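Local coordinates for conserved hypothetical protein (Bacteroides thetaiotaomicron, PDB 2F06) that is of unknown function but, as a pair of ACT domains with bound histidine, probably senses an amino acid in a regulatory role, at residues 30-35 against 56-61; 6-11 against 49-54; 21-26 against 65-70; 73-78 against 119-124. One frame throughout, in Å; residues are numbered along the deposited sequence.

Contact 1 (30-35 against 56-61); sequences ENINLS and DKAYKA. With HIS (histidine), chain C.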
loop_
_atom_site.group_PDB
_atom_site.type_symbol
_atom_site.label_atom_id
_atom_site.label_comp_id
_atom_site.label_asym_id
_atom_site.label_seq_id
_atom_site.Cartn_x
_atom_site.Cartn_y
_atom_site.Cartn_z
ATOM N N GLU A 30 -4.504 0.009 29.018
ATOM C CA GLU A 30 -4.491 -1.367 29.443
ATOM C C GLU A 30 -3.118 -1.825 29.993
ATOM O O GLU A 30 -2.966 -3.023 30.386
ATOM C CB GLU A 30 -4.957 -2.303 28.301
ATOM C CG GLU A 30 -6.347 -2.062 27.653
ATOM C CD GLU A 30 -7.550 -1.998 28.621
ATOM O OE1 GLU A 30 -7.414 -1.467 29.741
ATOM O OE2 GLU A 30 -8.666 -2.455 28.260
ATOM N N ASN A 31 -2.148 -0.896 30.036
ATOM C CA ASN A 31 -0.732 -1.159 30.362
ATOM C C ASN A 31 -0.197 -2.216 29.397
ATOM O O ASN A 31 0.483 -3.163 29.805
ATOM C CB ASN A 31 -0.536 -1.591 31.830
ATOM C CG ASN A 31 0.909 -1.315 32.380
ATOM O OD1 ASN A 31 1.616 -2.237 32.873
ATOM N ND2 ASN A 31 1.326 -0.054 32.313
ATOM N N ILE A 32 -0.540 -2.046 28.109
ATOM C CA ILE A 32 -0.053 -2.893 27.054
ATOM C C ILE A 32 1.087 -2.155 26.425
ATOM O O ILE A 32 0.944 -1.015 25.966
ATOM C CB ILE A 32 -1.161 -3.366 26.089
ATOM C CG1 ILE A 32 -2.100 -4.363 26.772
ATOM C CG2 ILE A 32 -0.554 -4.209 24.894
ATOM C CD1 ILE A 32 -3.417 -4.671 26.045
ATOM N N ASN A 33 2.254 -2.798 26.460
ATOM C CA ASN A 33 3.465 -2.277 25.809
ATOM C C ASN A 33 3.527 -2.650 24.321
ATOM O O ASN A 33 3.279 -3.814 23.902
ATOM C CB ASN A 33 4.756 -2.804 26.501
ATOM C CG ASN A 33 5.990 -1.932 26.218
ATOM O OD1 ASN A 33 5.957 -0.722 26.416
ATOM N ND2 ASN A 33 7.073 -2.545 25.742
ATOM N N LEU A 34 3.966 -1.682 23.536
ATOM C CA LEU A 34 4.267 -1.889 22.132
ATOM C C LEU A 34 5.734 -2.312 21.989
ATOM O O LEU A 34 6.606 -1.642 22.472
ATOM C CB LEU A 34 3.992 -0.579 21.401
ATOM C CG LEU A 34 2.531 -0.057 21.347
ATOM C CD1 LEU A 34 2.510 1.404 20.888
ATOM C CD2 LEU A 34 1.726 -0.845 20.357
ATOM N N SER A 35 6.004 -3.415 21.310
ATOM C CA SER A 35 7.375 -3.913 21.069
ATOM C C SER A 35 7.960 -3.461 19.763
ATOM O O SER A 35 9.152 -3.236 19.644
ATOM C CB SER A 35 7.343 -5.431 21.018
ATOM O OG SER A 35 7.360 -5.861 22.333
ATOM N N ASP A 56 -3.968 -10.753 22.854
ATOM C CA ASP A 56 -5.380 -11.098 23.076
ATOM C C ASP A 56 -6.124 -10.006 23.869
ATOM O O ASP A 56 -7.253 -9.643 23.519
ATOM C CB ASP A 56 -5.532 -12.467 23.751
ATOM C CG ASP A 56 -4.974 -13.620 22.895
ATOM O OD1 ASP A 56 -4.933 -13.558 21.620
ATOM O OD2 ASP A 56 -4.572 -14.619 23.530
ATOM N N LYS A 57 -5.476 -9.500 24.914
ATOM C CA LYS A 57 -6.037 -8.397 25.712
ATOM C C LYS A 57 -6.142 -7.140 24.829
ATOM O O LYS A 57 -7.157 -6.438 24.872
ATOM C CB LYS A 57 -5.173 -8.112 26.933
ATOM C CG LYS A 57 -5.813 -7.164 27.869
ATOM C CD LYS A 57 -5.158 -7.191 29.227
ATOM C CE LYS A 57 -4.803 -5.797 29.587
ATOM N NZ LYS A 57 -4.844 -5.645 31.035
ATOM N N ALA A 58 -5.091 -6.867 24.046
ATOM C CA ALA A 58 -5.070 -5.743 23.116
ATOM C C ALA A 58 -6.154 -5.817 22.072
ATOM O O ALA A 58 -6.896 -4.818 21.876
ATOM C CB ALA A 58 -3.751 -5.615 22.437
ATOM N N TYR A 59 -6.266 -6.970 21.426
ATOM C CA TYR A 59 -7.364 -7.198 20.487
ATOM C C TYR A 59 -8.768 -6.931 21.066
ATOM O O TYR A 59 -9.608 -6.287 20.438
ATOM C CB TYR A 59 -7.292 -8.619 19.931
ATOM C CG TYR A 59 -8.400 -9.039 18.983
ATOM C CD1 TYR A 59 -8.267 -8.829 17.626
ATOM C CD2 TYR A 59 -9.525 -9.712 19.447
ATOM C CE1 TYR A 59 -9.206 -9.226 16.747
ATOM C CE2 TYR A 59 -10.506 -10.103 18.571
ATOM C CZ TYR A 59 -10.321 -9.860 17.217
ATOM O OH TYR A 59 -11.235 -10.260 16.293
ATOM N N LYS A 60 -9.049 -7.439 22.250
ATOM C CA LYS A 60 -10.409 -7.254 22.779
ATOM C C LYS A 60 -10.687 -5.783 23.183
ATOM O O LYS A 60 -11.810 -5.293 22.987
ATOM C CB LYS A 60 -10.652 -8.259 23.912
ATOM C CG LYS A 60 -11.896 -8.040 24.716
ATOM C CD LYS A 60 -11.880 -8.903 25.986
ATOM C CE LYS A 60 -12.867 -8.364 27.021
ATOM N NZ LYS A 60 -14.150 -8.150 26.286
ATOM N N ALA A 61 -9.675 -5.100 23.733
ATOM C CA ALA A 61 -9.749 -3.671 24.043
ATOM C C ALA A 61 -10.046 -2.802 22.780
ATOM O O ALA A 61 -10.960 -1.927 22.756
ATOM C CB ALA A 61 -8.437 -3.212 24.714
HETATM N N HIS C . 7.018 0.484 24.440
HETATM C CA HIS C . 6.605 1.925 24.293
HETATM C C HIS C . 5.141 2.234 24.175
HETATM O O HIS C . 4.244 1.441 24.449
HETATM C CB HIS C . 7.348 2.647 23.155
HETATM C CG HIS C . 7.222 2.019 21.777
HETATM N ND1 HIS C . 7.885 0.855 21.412
HETATM C CD2 HIS C . 6.637 2.482 20.643
HETATM C CE1 HIS C . 7.652 0.599 20.130
HETATM N NE2 HIS C . 6.904 1.580 19.640
HETATM O OXT HIS C . 4.813 3.352 23.754
#

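Contact 2 (6-11 against 49-54); sequences AKQLSI and RGIVSD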
loop_
_atom_site.group_PDB
_atom_site.type_symbol
_atom_site.label_atom_id
_atom_site.label_comp_id
_atom_site.label_asym_id
_atom_site.label_seq_id
_atom_site.Cartn_x
_atom_site.Cartn_y
_atom_site.Cartn_z
ATOM N N ALA A 6 4.058 -15.832 16.217
ATOM C CA ALA A 6 3.544 -14.732 16.979
ATOM C C ALA A 6 2.299 -14.108 16.351
ATOM O O ALA A 6 2.061 -14.180 15.163
ATOM C CB ALA A 6 4.627 -13.702 17.180
ATOM N N LYS A 7 1.504 -13.474 17.198
ATOM C CA LYS A 7 0.332 -12.752 16.770
ATOM C C LYS A 7 0.737 -11.296 16.542
ATOM O O LYS A 7 1.290 -10.623 17.434
ATOM C CB LYS A 7 -0.775 -12.877 17.824
ATOM C CG LYS A 7 -1.330 -14.318 17.982
ATOM C CD LYS A 7 -2.395 -14.351 19.090
ATOM C CE LYS A 7 -3.659 -15.095 18.622
ATOM N NZ LYS A 7 -4.345 -15.742 19.760
ATOM N N GLN A 8 0.512 -10.838 15.315
ATOM C CA GLN A 8 0.637 -9.445 15.006
ATOM C C GLN A 8 -0.745 -8.813 14.884
ATOM O O GLN A 8 -1.639 -9.348 14.233
ATOM C CB GLN A 8 1.391 -9.294 13.712
ATOM C CG GLN A 8 1.497 -7.875 13.215
ATOM C CD GLN A 8 1.932 -7.853 11.759
ATOM O OE1 GLN A 8 1.108 -7.993 10.847
ATOM N NE2 GLN A 8 3.215 -7.698 11.540
ATOM N N LEU A 9 -0.947 -7.672 15.500
ATOM C CA LEU A 9 -2.189 -6.940 15.258
ATOM C C LEU A 9 -2.063 -6.086 13.997
ATOM O O LEU A 9 -1.068 -5.381 13.774
ATOM C CB LEU A 9 -2.546 -6.021 16.428
ATOM C CG LEU A 9 -2.800 -6.615 17.819
ATOM C CD1 LEU A 9 -3.450 -5.597 18.702
ATOM C CD2 LEU A 9 -3.702 -7.774 17.773
ATOM N N SER A 10 -3.101 -6.149 13.183
ATOM C CA SER A 10 -3.285 -5.206 12.109
ATOM C C SER A 10 -4.505 -4.375 12.387
ATOM O O SER A 10 -5.608 -4.910 12.377
ATOM C CB SER A 10 -3.444 -5.943 10.772
ATOM O OG SER A 10 -2.145 -6.396 10.403
ATOM N N ILE A 11 -4.300 -3.068 12.519
ATOM C CA ILE A 11 -5.324 -2.175 12.911
ATOM C C ILE A 11 -5.606 -1.097 11.832
ATOM O O ILE A 11 -4.680 -0.329 11.435
ATOM C CB ILE A 11 -4.996 -1.520 14.273
ATOM C CG1 ILE A 11 -4.601 -2.540 15.330
ATOM C CG2 ILE A 11 -6.197 -0.699 14.780
ATOM C CD1 ILE A 11 -3.594 -2.002 16.326
ATOM N N ARG A 49 0.491 -2.083 11.820
ATOM C CA ARG A 49 0.954 -3.406 12.151
ATOM C C ARG A 49 1.757 -3.350 13.438
ATOM O O ARG A 49 2.642 -2.501 13.584
ATOM C CB ARG A 49 1.843 -3.856 11.048
ATOM C CG ARG A 49 1.096 -4.283 9.899
ATOM C CD ARG A 49 2.120 -4.694 8.740
ATOM N NE ARG A 49 1.276 -5.112 7.612
ATOM C CZ ARG A 49 1.636 -5.024 6.346
ATOM N NH1 ARG A 49 2.882 -4.575 6.000
ATOM N NH2 ARG A 49 0.750 -5.421 5.455
ATOM N N GLY A 50 1.474 -4.257 14.356
ATOM C CA GLY A 50 1.847 -4.032 15.722
ATOM C C GLY A 50 2.192 -5.336 16.410
ATOM O O GLY A 50 1.422 -6.286 16.369
ATOM N N ILE A 51 3.360 -5.352 17.036
ATOM C CA ILE A 51 3.713 -6.370 18.046
ATOM C C ILE A 51 3.519 -5.782 19.450
ATOM O O ILE A 51 4.158 -4.790 19.792
ATOM C CB ILE A 51 5.154 -6.943 17.843
ATOM C CG1 ILE A 51 5.287 -7.501 16.426
ATOM C CG2 ILE A 51 5.448 -8.003 18.924
ATOM C CD1 ILE A 51 4.685 -8.874 16.188
ATOM N N VAL A 52 2.605 -6.358 20.244
ATOM C CA VAL A 52 2.334 -5.845 21.585
ATOM C C VAL A 52 2.648 -6.904 22.692
ATOM O O VAL A 52 2.883 -8.082 22.364
ATOM C CB VAL A 52 0.868 -5.347 21.717
ATOM C CG1 VAL A 52 0.589 -4.229 20.640
ATOM C CG2 VAL A 52 -0.147 -6.521 21.594
ATOM N N SER A 53 2.605 -6.485 23.965
ATOM C CA SER A 53 2.952 -7.381 25.108
ATOM C C SER A 53 1.900 -8.460 25.446
ATOM O O SER A 53 2.236 -9.518 26.007
ATOM C CB SER A 53 3.280 -6.570 26.358
ATOM O OG SER A 53 2.201 -5.721 26.680
ATOM N N ASP A 54 0.641 -8.182 25.099
ATOM C CA ASP A 54 -0.471 -9.100 25.308
ATOM C C ASP A 54 -1.461 -8.969 24.127
ATOM O O ASP A 54 -2.403 -8.163 24.188
ATOM C CB ASP A 54 -1.120 -8.830 26.699
ATOM C CG ASP A 54 -2.230 -9.806 27.050
ATOM O OD1 ASP A 54 -2.760 -10.499 26.155
ATOM O OD2 ASP A 54 -2.613 -9.840 28.263
HETATM O O HOH W 1 1.499 -8.948 19.515
HETATM O O HOH W 2 -1.281 -6.410 7.899
#

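Contact 3 (21-26 against 65-70); sequences TEVTEV and NHFAVN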
loop_
_atom_site.group_PDB
_atom_site.type_symbol
_atom_site.label_atom_id
_atom_site.label_comp_id
_atom_site.label_asym_id
_atom_site.label_seq_id
_atom_site.Cartn_x
_atom_site.Cartn_y
_atom_site.Cartn_z
ATOM N N THR A 21 -3.474 8.250 17.527
ATOM C CA THR A 21 -3.276 8.645 18.910
ATOM C C THR A 21 -4.253 7.921 19.851
ATOM O O THR A 21 -3.823 7.301 20.844
ATOM C CB THR A 21 -3.378 10.159 19.074
ATOM O OG1 THR A 21 -2.424 10.731 18.197
ATOM C CG2 THR A 21 -3.068 10.586 20.499
ATOM N N GLU A 22 -5.529 7.944 19.503
ATOM C CA GLU A 22 -6.515 7.134 20.217
ATOM C C GLU A 22 -6.151 5.666 20.326
ATOM O O GLU A 22 -6.386 5.114 21.367
ATOM C CB GLU A 22 -7.887 7.231 19.597
ATOM C CG GLU A 22 -8.218 8.568 19.050
ATOM C CD GLU A 22 -9.539 8.555 18.314
ATOM O OE1 GLU A 22 -10.156 7.444 18.246
ATOM O OE2 GLU A 22 -9.942 9.651 17.819
ATOM N N VAL A 23 -5.591 5.026 19.281
ATOM C CA VAL A 23 -5.222 3.601 19.364
ATOM C C VAL A 23 -4.119 3.424 20.378
ATOM O O VAL A 23 -4.073 2.449 21.168
ATOM C CB VAL A 23 -4.640 3.010 17.987
ATOM C CG1 VAL A 23 -3.848 1.699 18.234
ATOM C CG2 VAL A 23 -5.701 2.782 17.027
ATOM N N THR A 24 -3.163 4.317 20.344
ATOM C CA THR A 24 -2.053 4.161 21.306
ATOM C C THR A 24 -2.525 4.472 22.724
ATOM O O THR A 24 -1.977 3.912 23.691
ATOM C CB THR A 24 -0.818 5.031 20.967
ATOM O OG1 THR A 24 -1.220 6.395 20.806
ATOM C CG2 THR A 24 -0.106 4.451 19.651
ATOM N N GLU A 25 -3.508 5.345 22.822
ATOM C CA GLU A 25 -4.215 5.598 24.106
ATOM C C GLU A 25 -5.026 4.406 24.677
ATOM O O GLU A 25 -4.924 4.115 25.859
ATOM C CB GLU A 25 -5.068 6.858 23.997
ATOM C CG GLU A 25 -4.175 8.141 23.909
ATOM C CD GLU A 25 -4.935 9.469 23.841
ATOM O OE1 GLU A 25 -6.183 9.491 23.589
ATOM O OE2 GLU A 25 -4.271 10.528 24.081
ATOM N N VAL A 26 -5.886 3.780 23.890
ATOM C CA VAL A 26 -6.437 2.431 24.213
ATOM C C VAL A 26 -5.420 1.428 24.760
ATOM O O VAL A 26 -5.639 0.837 25.815
ATOM C CB VAL A 26 -7.185 1.746 23.026
ATOM C CG1 VAL A 26 -7.781 0.398 23.491
ATOM C CG2 VAL A 26 -8.322 2.641 22.556
ATOM N N ASN A 65 -13.432 -0.721 21.759
ATOM C CA ASN A 65 -13.372 0.680 21.360
ATOM C C ASN A 65 -13.687 0.922 19.880
ATOM O O ASN A 65 -13.436 2.020 19.368
ATOM C CB ASN A 65 -12.013 1.253 21.723
ATOM C CG ASN A 65 -11.887 1.516 23.213
ATOM O OD1 ASN A 65 -12.173 2.623 23.701
ATOM N ND2 ASN A 65 -11.516 0.484 23.949
ATOM N N HIS A 66 -14.203 -0.120 19.208
ATOM C CA HIS A 66 -14.795 -0.050 17.862
ATOM C C HIS A 66 -13.746 0.105 16.775
ATOM O O HIS A 66 -14.072 0.599 15.676
ATOM C CB HIS A 66 -15.861 1.076 17.794
ATOM C CG HIS A 66 -16.891 0.964 18.871
ATOM N ND1 HIS A 66 -17.926 0.057 18.812
ATOM C CD2 HIS A 66 -16.990 1.576 20.071
ATOM C CE1 HIS A 66 -18.636 0.140 19.921
ATOM N NE2 HIS A 66 -18.097 1.065 20.698
ATOM N N PHE A 67 -12.515 -0.364 17.043
ATOM C CA PHE A 67 -11.499 -0.466 16.001
ATOM C C PHE A 67 -11.683 -1.733 15.199
ATOM O O PHE A 67 -12.167 -2.729 15.733
ATOM C CB PHE A 67 -10.066 -0.362 16.556
ATOM C CG PHE A 67 -9.719 1.035 17.064
ATOM C CD1 PHE A 67 -9.277 2.018 16.174
ATOM C CD2 PHE A 67 -9.841 1.363 18.412
ATOM C CE1 PHE A 67 -8.985 3.320 16.626
ATOM C CE2 PHE A 67 -9.550 2.660 18.870
ATOM C CZ PHE A 67 -9.132 3.643 17.980
ATOM N N ALA A 68 -11.329 -1.678 13.905
ATOM C CA ALA A 68 -11.224 -2.858 13.091
ATOM C C ALA A 68 -9.783 -3.418 13.234
ATOM O O ALA A 68 -8.832 -2.767 12.863
ATOM C CB ALA A 68 -11.540 -2.512 11.627
ATOM N N VAL A 69 -9.635 -4.622 13.788
ATOM C CA VAL A 69 -8.336 -5.267 14.051
ATOM C C VAL A 69 -8.375 -6.690 13.589
ATOM O O VAL A 69 -9.342 -7.409 13.820
ATOM C CB VAL A 69 -8.063 -5.486 15.584
ATOM C CG1 VAL A 69 -6.558 -5.494 15.907
ATOM C CG2 VAL A 69 -8.778 -4.519 16.411
ATOM N N ASN A 70 -7.276 -7.147 13.038
ATOM C CA ASN A 70 -7.153 -8.530 12.585
ATOM C C ASN A 70 -5.859 -9.008 13.179
ATOM O O ASN A 70 -4.993 -8.183 13.449
ATOM C CB ASN A 70 -7.034 -8.554 11.067
ATOM C CG ASN A 70 -8.320 -8.199 10.376
ATOM O OD1 ASN A 70 -9.420 -8.439 10.864
ATOM N ND2 ASN A 70 -8.185 -7.683 9.160
#

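Contact 4 (73-78 against 119-124); sequences DVVGIS and SNMDKC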
loop_
_atom_site.group_PDB
_atom_site.type_symbol
_atom_site.label_atom_id
_atom_site.label_comp_id
_atom_site.label_asym_id
_atom_site.label_seq_id
_atom_site.Cartn_x
_atom_site.Cartn_y
_atom_site.Cartn_z
ATOM N N ASP A 73 -0.222 -14.141 11.651
ATOM C CA ASP A 73 0.919 -14.918 12.161
ATOM C C ASP A 73 2.124 -14.268 11.513
ATOM O O ASP A 73 2.107 -13.992 10.326
ATOM C CB ASP A 73 0.902 -16.392 11.722
ATOM C CG ASP A 73 -0.350 -17.157 12.144
ATOM O OD1 ASP A 73 -0.921 -16.845 13.216
ATOM O OD2 ASP A 73 -0.775 -18.087 11.349
ATOM N N VAL A 74 3.141 -14.009 12.311
ATOM C CA VAL A 74 4.476 -13.611 11.884
ATOM C C VAL A 74 5.487 -14.375 12.793
ATOM O O VAL A 74 5.105 -15.044 13.794
ATOM C CB VAL A 74 4.683 -12.074 12.128
ATOM C CG1 VAL A 74 3.695 -11.265 11.234
ATOM C CG2 VAL A 74 4.491 -11.726 13.635
ATOM N N VAL A 75 6.764 -14.282 12.428
ATOM C CA VAL A 75 7.865 -14.949 13.196
ATOM C C VAL A 75 8.951 -13.886 13.407
ATOM O O VAL A 75 9.206 -13.035 12.523
ATOM C CB VAL A 75 8.323 -16.292 12.481
ATOM C CG1 VAL A 75 8.874 -16.049 11.076
ATOM C CG2 VAL A 75 9.371 -17.085 13.282
ATOM N N GLY A 76 9.504 -13.855 14.618
ATOM C CA GLY A 76 10.586 -12.956 14.984
ATOM C C GLY A 76 11.910 -13.690 14.940
ATOM O O GLY A 76 11.974 -14.842 15.306
ATOM N N ILE A 77 12.964 -13.044 14.431
ATOM C CA ILE A 77 14.306 -13.596 14.454
ATOM C C ILE A 77 15.268 -12.522 14.955
ATOM O O ILE A 77 14.955 -11.314 14.939
ATOM C CB ILE A 77 14.832 -14.108 13.073
ATOM C CG1 ILE A 77 14.930 -12.998 12.076
ATOM C CG2 ILE A 77 13.968 -15.200 12.454
ATOM C CD1 ILE A 77 16.132 -13.169 11.223
ATOM N N SER A 78 16.424 -12.981 15.400
ATOM C CA SER A 78 17.476 -12.114 15.826
ATOM C C SER A 78 18.708 -12.487 15.017
ATOM O O SER A 78 18.963 -13.681 14.764
ATOM C CB SER A 78 17.745 -12.369 17.322
ATOM O OG SER A 78 18.814 -11.571 17.776
ATOM N N SER A 119 6.068 -16.194 2.955
ATOM C CA SER A 119 5.164 -16.817 2.021
ATOM C C SER A 119 4.566 -18.145 2.567
ATOM O O SER A 119 3.427 -18.487 2.290
ATOM C CB SER A 119 5.957 -17.147 0.735
ATOM O OG SER A 119 7.120 -17.937 1.033
ATOM N N ASN A 120 5.356 -18.899 3.311
ATOM C CA ASN A 120 4.891 -20.156 3.853
ATOM C C ASN A 120 5.419 -20.229 5.285
ATOM O O ASN A 120 6.615 -20.246 5.507
ATOM C CB ASN A 120 5.402 -21.311 2.950
ATOM C CG ASN A 120 4.842 -22.676 3.328
ATOM O OD1 ASN A 120 4.849 -23.088 4.486
ATOM N ND2 ASN A 120 4.427 -23.417 2.321
HETATM N N MSE A 121 4.539 -20.256 6.271
HETATM C CA MSE A 121 5.055 -20.219 7.637
HETATM C C MSE A 121 5.753 -21.508 8.130
HETATM O O MSE A 121 6.799 -21.414 8.795
HETATM C CB MSE A 121 3.992 -19.827 8.604
HETATM C CG MSE A 121 4.552 -19.796 10.030
HETATM SE SE MSE A 121 5.832 -18.307 10.424
HETATM C CE MSE A 121 4.392 -16.911 10.352
ATOM N N ASP A 122 5.171 -22.682 7.835
ATOM C CA ASP A 122 5.799 -23.962 8.214
ATOM C C ASP A 122 7.192 -24.089 7.555
ATOM O O ASP A 122 8.158 -24.423 8.245
ATOM C CB ASP A 122 4.946 -25.206 7.879
ATOM C CG ASP A 122 3.512 -25.152 8.451
ATOM O OD1 ASP A 122 3.235 -24.429 9.430
ATOM O OD2 ASP A 122 2.632 -25.850 7.885
ATOM N N LYS A 123 7.306 -23.790 6.259
ATOM C CA LYS A 123 8.606 -23.915 5.591
ATOM C C LYS A 123 9.666 -22.914 6.068
ATOM O O LYS A 123 10.863 -23.242 6.134
ATOM C CB LYS A 123 8.485 -23.867 4.058
ATOM C CG LYS A 123 9.485 -24.741 3.398
ATOM C CD LYS A 123 9.019 -26.257 3.327
ATOM C CE LYS A 123 8.413 -26.851 4.662
ATOM N NZ LYS A 123 7.966 -28.300 4.574
ATOM N N CYS A 124 9.223 -21.688 6.356
ATOM C CA CYS A 124 10.113 -20.654 6.804
ATOM C C CYS A 124 10.766 -21.095 8.109
ATOM O O CYS A 124 11.989 -21.011 8.266
ATOM C CB CYS A 124 9.329 -19.321 6.971
ATOM S SG CYS A 124 10.385 -17.948 7.571
#

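Contact 1 (30-35 against 56-61)
The nearest backbone approach between 30-35 and helix 56-61 is at Ile32 and Ala58, whose CA atoms are 7.0 Å apart. This is one corner of an ACT domain of ferredoxin-like βαββαβ fold: the turn leaving helix 19-29, closed by a Schellman motif with Asn31 at positive phi, passes the second helix and becomes strand 34-41. Ile32 has CG1 anti to its carbonyl carbon (chi1 -70°), which carries CD1 onto the helix backbone, 3.4 Å from Ala58 N and 3.7 Å from Ala58 CB. On the outer side, the aliphatic stem of Glu30 lies beside Ala61 CB, while Lys57 NZ makes a weak hydrogen bond to Glu30 O.

The other side of 30-35 grips the bound histidine. Its amino N donates to Asn33 OD1 (2.5 Å) and to Leu34 O (2.9 Å). Asn81, Leu86 and Ser105 of the second subunit add further hydrogen bonds to the ligand. With alanine in place of Asn33, the ligand's amino group would probably lose one acceptor, and Asn81 OD1 of the second subunit the donor Asn33 ND2. Leu34 N returns a nearly straight bond, 170° at the hydrogen, to the ligand O.

Contact 2 (6-11 against 49-54)
Leu9 and Gly50 form an antiparallel hydrogen-bonded pair, and Ser10 with Arg49 the adjoining non-hydrogen-bonded pair, CA atoms 4.6 Å apart. Leu9 N donates to Gly50 O at 2.9 Å, in the plane of that carbonyl; the return bond from Gly50 N to Leu9 O is weak. Leu9 O also receives a CA-H...O contact from Arg49 CA.

Two waters bridge the strands, one between backbones and the other between side chains. The first accepts from Val52 N (2.9 Å) and donates to Lys7 O, filling in where the strands diverge. The second, lying in plane at the edge of the Arg49 guanidinium, accepts from NE and is bonded to Ser10 OG at 2.6 Å.

Among side chains, Gln8 lies across Arg49, its amide plane turned only 14° from the guanidinium and its OE1 3.8 Å from Arg49 CG. The amide is held by the hydroxyls of Tyr102 and Tyr104; the guanidinium makes a salt bridge with Glu41 of the second subunit. A leucine in place of Gln8 would probably leave those two tyrosine hydroxyls without their amide mates. Ile51 CD1 approaches Gln8 CB at 4.1 Å, while on the helix side Leu9 CD1 only loosely meets Val52 CG2.

Strands 5-13 and 46-52 are the adjacent central strands of the ferredoxin-like ACT sheet, first and third of βαββαβ.

Contact 3 (21-26 against 65-70)
Asn65 meets Val26 just where helix 55-64 ends, their side chains sliding past each other in opposite directions. Asn65 ND2 lies 3.8 Å from Val26 CG1, and Asn65 CG is equally near Val26 CG2. The amide is not left to the valine alone: its ND2 donates to Ala61 O, a bond back into the helix that should hold it against the apolar surface.

His66, at positive phi, is the C-prime residue of a Schellman motif, in which Phe67 N bonds to Leu62 O. This ends the helix, and Phe67, like Asn65, points its side chain toward helix 19-29.

Phe67 makes the largest single contribution. With CG anti to the carbonyl carbon (chi1 -70°), its ring reaches the helix and receives Val23 CG2 over one face in a CH-pi contact, 3.8 Å from the ring centroid and displaced toward the rim. The nearest ring atom is Phe67 CE1, at 3.4 Å from Val23 CG2. Val26 CG2 approaches Phe67 CE2 at 3.9 Å. Near the outer end of the ring, Glu22 OE1 is 3.9 Å from Phe67 CZ, its carboxylate steeply inclined to the ring plane at 68°.

Beyond Phe67 the chain runs into strand 69-80. Ala68 hydrogen-bonds through its backbone to Phe12 and packs against Phe12 of the third subunit, while Val69 touches Leu9 and Ile11 of strand 5-13 and Tyr59 and Leu62 of helix 55-64. The Phe67 ring also touches Leu62, and Val26 touches Ala61, so this turn bridges helices 19-29 and 55-64 at the edge where both lie over the sheet.

Contact 4 (73-78 against 119-124)
Helix 121-130 lies on the sheet of the second ACT domain, and its first residue, Met121, present as selenomethionine, meets strand 69-80 at Asp73, Val74 and Val75. The methionine chain leaves with CG anti to the backbone N (chi1 180°) and then bends at both chi2 and chi3, curling its end along the strand. Met121 CE settles against the backbone, 3.6 Å from Val74 CA, and lies 3.8 Å from Asp73 CB. One atom back along the chain, Met121 SE rests on the branch of Val75, 3.8 Å from Val75 CB and equally near CG1. Val75 keeps CG1 in the crowded position between backbone N and carbonyl carbon (chi1 61°), where this methyl faces the helix and also comes within 4.3 Å of Cys124 SG, one turn further on.

In the βαββαβ order of the ACT fold, strand 69-80 opens the second domain and helix 121-130 is its second helix. Val74, whose side chain points away from the helix, packs on Val115 of the neighbouring strand and on Ala6 and Gln8 of strand 5-13, whereas Met121 also touches Val5.

The start of the helix is fixed by its N-cap. Asn120 OD1 accepts from Lys123 N at 3.1 Å in an almost straight bond, 172° at the hydrogen, although the donor sits well above the amide carbonyl plane. Asn120 O accepts a hydrogen bond from Cys124 N in the first turn of the helix.

All four contacts are built on one antiparallel sheet. Contacts 1 and 2 are nearest, centres 8 Å apart, and probable backbone hydrogen bonds join them, Ser35 N to Ile51 O between strands 34-41 and 46-52, and Asn33 O to Ser53 N just beyond, both 2.8 Å. Along the chain contact 1 is nested inside the loop closed by contact 3, contact 2 crosses both, and contact 4 opens only after these have closed. Contacts 3 and 4 stand about 26 Å apart between centres, yet share strand 69-80. That strand closes the first ACT domain and opens the second, tying together the two halves of the chain, whose histidine pocket at Asn33 and Leu34 is shared with a second subunit.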